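Local coordinates for protein serine--tRNA ligase (Pyrococcus horikoshii, PDB 2DQ0) that catalyses the ATP-dependent attachment of serine to tRNA(Ser), and probably also charges tRNA(Sec) with serine, at residues Y102-P107 with T230-F235. Sequence-based numbering, arbitrary orientation.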
ATOM      1  N   TYR A 102      14.533  -7.500  27.598  1.00 49.69           N
ATOM      2  CA  TYR A 102      14.438  -8.944  27.469  1.00 48.12           C
ATOM      3  C   TYR A 102      12.976  -9.373  27.388  1.00 50.22           C
ATOM      4  O   TYR A 102      12.597 -10.211  26.559  1.00 48.08           O
ATOM      5  CB  TYR A 102      15.090  -9.636  28.663  1.00 51.57           C
ATOM      6  CG  TYR A 102      16.581  -9.421  28.758  1.00 56.89           C
ATOM      7  CD1 TYR A 102      17.140  -8.743  29.843  1.00 55.40           C
ATOM      8  CD2 TYR A 102      17.433  -9.897  27.763  1.00 49.48           C
ATOM      9  CE1 TYR A 102      18.506  -8.542  29.930  1.00 60.00           C
ATOM     10  CE2 TYR A 102      18.798  -9.708  27.840  1.00 52.39           C
ATOM     11  CZ  TYR A 102      19.333  -9.027  28.922  1.00 61.24           C
ATOM     12  OH  TYR A 102      20.689  -8.815  28.989  1.00 64.63           O
ATOM     13  N   LEU A 103      12.143  -8.802  28.249  1.00 46.23           N
ATOM     14  CA  LEU A 103      10.743  -9.187  28.244  1.00 44.06           C
ATOM     15  C   LEU A 103      10.089  -9.047  26.882  1.00 44.22           C
ATOM     16  O   LEU A 103       9.277  -9.877  26.510  1.00 45.39           O
ATOM     17  CB  LEU A 103       9.956  -8.380  29.284  1.00 57.03           C
ATOM     18  CG  LEU A 103      10.186  -8.733  30.760  1.00 61.04           C
ATOM     19  CD1 LEU A 103       9.302  -7.854  31.634  1.00 54.98           C
ATOM     20  CD2 LEU A 103       9.884 -10.212  30.991  1.00 52.16           C
ATOM     21  N   TRP A 104      10.439  -7.995  26.142  1.00 49.02           N
ATOM     22  CA  TRP A 104       9.856  -7.741  24.824  1.00 52.46           C
ATOM     23  C   TRP A 104      10.456  -8.638  23.782  1.00 53.45           C
ATOM     24  O   TRP A 104       9.922  -8.787  22.687  1.00 51.99           O
ATOM     25  CB  TRP A 104      10.097  -6.299  24.377  1.00 48.43           C
ATOM     26  CG  TRP A 104       9.176  -5.309  24.986  1.00 60.57           C
ATOM     27  CD1 TRP A 104       9.148  -4.903  26.293  1.00 58.45           C
ATOM     28  CD2 TRP A 104       8.126  -4.600  24.321  1.00 61.89           C
ATOM     29  NE1 TRP A 104       8.146  -3.987  26.478  1.00 70.52           N
ATOM     30  CE2 TRP A 104       7.502  -3.779  25.285  1.00 66.80           C
ATOM     31  CE3 TRP A 104       7.651  -4.579  23.000  1.00 54.22           C
ATOM     32  CZ2 TRP A 104       6.424  -2.937  24.970  1.00 59.92           C
ATOM     33  CZ3 TRP A 104       6.583  -3.748  22.687  1.00 50.66           C
ATOM     34  CH2 TRP A 104       5.981  -2.936  23.670  1.00 60.17           C
ATOM     35  N   ARG A 105      11.587  -9.227  24.130  1.00 51.35           N
ATOM     36  CA  ARG A 105      12.276 -10.068  23.195  1.00 49.65           C
ATOM     37  C   ARG A 105      12.175 -11.551  23.514  1.00 51.68           C
ATOM     38  O   ARG A 105      13.009 -12.345  23.086  1.00 57.14           O
ATOM     39  CB  ARG A 105      13.726  -9.576  23.072  1.00 45.51           C
ATOM     40  CG  ARG A 105      13.921  -8.629  21.869  1.00 53.74           C
ATOM     41  CD  ARG A 105      15.036  -7.604  22.042  1.00 42.25           C
ATOM     42  NE  ARG A 105      14.552  -6.537  22.894  1.00 60.93           N
ATOM     43  CZ  ARG A 105      14.586  -5.253  22.575  1.00 54.64           C
ATOM     44  NH1 ARG A 105      15.092  -4.883  21.415  1.00 49.74           N
ATOM     45  NH2 ARG A 105      14.099  -4.350  23.419  1.00 63.22           N
ATOM     46  N   LEU A 106      11.137 -11.919  24.261  1.00 50.23           N
ATOM     47  CA  LEU A 106      10.898 -13.315  24.603  1.00 49.46           C
ATOM     48  C   LEU A 106       9.574 -13.755  23.974  1.00 46.48           C
ATOM     49  O   LEU A 106       8.588 -13.036  24.010  1.00 51.83           O
ATOM     50  CB  LEU A 106      10.893 -13.503  26.126  1.00 49.52           C
ATOM     51  CG  LEU A 106      12.276 -13.434  26.799  1.00 56.60           C
ATOM     52  CD1 LEU A 106      12.121 -13.444  28.315  1.00 58.23           C
ATOM     53  CD2 LEU A 106      13.138 -14.614  26.343  1.00 51.48           C
ATOM     54  N   PRO A 107       9.548 -14.939  23.364  1.00 44.57           N
ATOM     55  CA  PRO A 107       8.313 -15.404  22.738  1.00 47.52           C
ATOM     56  C   PRO A 107       7.254 -15.841  23.716  1.00 50.53           C
ATOM     57  O   PRO A 107       7.555 -16.218  24.842  1.00 48.88           O
ATOM     58  CB  PRO A 107       8.784 -16.565  21.860  1.00 44.68           C
ATOM     59  CG  PRO A 107       9.852 -17.163  22.674  1.00 50.82           C
ATOM     60  CD  PRO A 107      10.626 -15.924  23.182  1.00 46.79           C
ATOM     61  N   THR A 230       4.388  -7.886  16.673  1.00 44.04           N
ATOM     62  CA  THR A 230       5.254  -9.036  16.358  1.00 47.75           C
ATOM     63  C   THR A 230       6.605  -8.906  17.006  1.00 47.30           C
ATOM     64  O   THR A 230       6.825  -8.025  17.828  1.00 46.84           O
ATOM     65  CB  THR A 230       5.554  -9.211  14.835  1.00 45.91           C
ATOM     66  OG1 THR A 230       5.911  -7.946  14.263  1.00 51.38           O
ATOM     67  CG2 THR A 230       4.381  -9.791  14.118  1.00 56.11           C
ATOM     68  N   SER A 231       7.518  -9.791  16.617  1.00 40.88           N
ATOM     69  CA  SER A 231       8.855  -9.755  17.170  1.00 50.78           C
ATOM     70  C   SER A 231       9.698  -8.807  16.332  1.00 53.08           C
ATOM     71  O   SER A 231       9.458  -8.622  15.131  1.00 54.74           O
ATOM     72  CB  SER A 231       9.483 -11.155  17.206  1.00 40.54           C
ATOM     73  OG  SER A 231       9.599 -11.701  15.916  1.00 63.53           O
ATOM     74  N   PHE A 232      10.673  -8.196  16.983  1.00 50.96           N
ATOM     75  CA  PHE A 232      11.542  -7.240  16.338  1.00 57.09           C
ATOM     76  C   PHE A 232      12.283  -7.756  15.108  1.00 58.70           C
ATOM     77  O   PHE A 232      12.679  -6.966  14.257  1.00 62.80           O
ATOM     78  CB  PHE A 232      12.509  -6.682  17.377  1.00 58.34           C
ATOM     79  CG  PHE A 232      11.830  -5.873  18.447  1.00 60.22           C
ATOM     80  CD1 PHE A 232      11.213  -4.674  18.136  1.00 66.16           C
ATOM     81  CD2 PHE A 232      11.794  -6.317  19.756  1.00 61.73           C
ATOM     82  CE1 PHE A 232      10.570  -3.933  19.116  1.00 73.42           C
ATOM     83  CE2 PHE A 232      11.150  -5.578  20.741  1.00 65.95           C
ATOM     84  CZ  PHE A 232      10.539  -4.389  20.423  1.00 63.00           C
ATOM     85  N   GLU A 233      12.458  -9.072  14.995  1.00 62.75           N
ATOM     86  CA  GLU A 233      13.147  -9.631  13.831  1.00 63.53           C
ATOM     87  C   GLU A 233      12.398  -9.290  12.544  1.00 58.99           C
ATOM     88  O   GLU A 233      13.006  -9.164  11.475  1.00 56.61           O
ATOM     89  CB  GLU A 233      13.284 -11.150  13.950  1.00 67.63           C
ATOM     90  CG  GLU A 233      14.205 -11.600  15.060  1.00 89.45           C
ATOM     91  CD  GLU A 233      13.440 -12.096  16.277  1.00102.67           C
ATOM     92  OE1 GLU A 233      12.531 -11.368  16.741  1.00108.48           O
ATOM     93  OE2 GLU A 233      13.746 -13.208  16.770  1.00105.01           O
ATOM     94  N   ASP A 234      11.078  -9.140  12.655  1.00 51.99           N
ATOM     95  CA  ASP A 234      10.251  -8.814  11.504  1.00 47.56           C
ATOM     96  C   ASP A 234      10.661  -7.510  10.800  1.00 51.31           C
ATOM     97  O   ASP A 234      10.465  -7.394   9.584  1.00 46.15           O
ATOM     98  CB  ASP A 234       8.778  -8.739  11.907  1.00 45.84           C
ATOM     99  CG  ASP A 234       8.080 -10.089  11.863  1.00 46.63           C
ATOM    100  OD1 ASP A 234       6.840 -10.102  11.969  1.00 50.57           O
ATOM    101  OD2 ASP A 234       8.752 -11.131  11.730  1.00 49.93           O
ATOM    102  N   PHE A 235      11.217  -6.542  11.542  1.00 45.71           N
ATOM    103  CA  PHE A 235      11.642  -5.274  10.930  1.00 47.03           C
ATOM    104  C   PHE A 235      12.742  -5.509   9.922  1.00 44.93           C
ATOM    105  O   PHE A 235      12.905  -4.753   8.977  1.00 46.28           O
ATOM    106  CB  PHE A 235      12.157  -4.256  11.963  1.00 38.34           C
ATOM    107  CG  PHE A 235      11.077  -3.593  12.757  1.00 46.89           C
ATOM    108  CD1 PHE A 235      10.731  -4.069  14.022  1.00 41.38           C
ATOM    109  CD2 PHE A 235      10.344  -2.549  12.207  1.00 43.02           C
ATOM    110  CE1 PHE A 235       9.659  -3.517  14.724  1.00 47.73           C
ATOM    111  CE2 PHE A 235       9.269  -1.985  12.894  1.00 50.94           C
ATOM    112  CZ  PHE A 235       8.922  -2.474  14.160  1.00 56.75           C
TER
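F232 pushes the CD2–CE2–CZ side of its ring into the corner between W104 and R105, and the contact across the two segments is essentially this one aromatic. Its CG lies anti to the carbonyl carbon (chi1 -66°), which sends the ring from the turn S231–D234 toward W104 and R105. W104 comes to the rim of the ring: its CB sits in the ring plane, 3.9 Å from F232 CE2. CE3 of the W104 indole is 3.9 Å from F232 CZ, the two side chains meeting at a slant.

R105 works differently. Its CG touches F232 CD2 at the ring edge (3.8 Å), then a bend at chi3 (-78°) turns the guanidinium so that one face lies over the CD2–CE2 edge of the ring, F232 CE2 standing 3.9 Å from its plane, over its centre. The two planes are 27° apart, and the guanidinium covers the edge of the phenyl, not its middle. Y101 fixes the polar end, taking a hydrogen bond from NE on its carbonyl oxygen and making a cation-pi contact. With an alanine in place of R105, F232 CD2 and CE2 would probably lose the cover of its side chain, and the Y101 carbonyl its NE donor.

R105 N bonds to Y102 O (2.8 Å) as the chain enters the type I turn L103–L106, and D234 N to S231 O (3.0 Å) closes the other. This small apolar patch, edged by an arginine, belongs to the joint where the tRNA-binding helical arm of a type-1 seryl-tRNA synthetase meets its class II catalytic core.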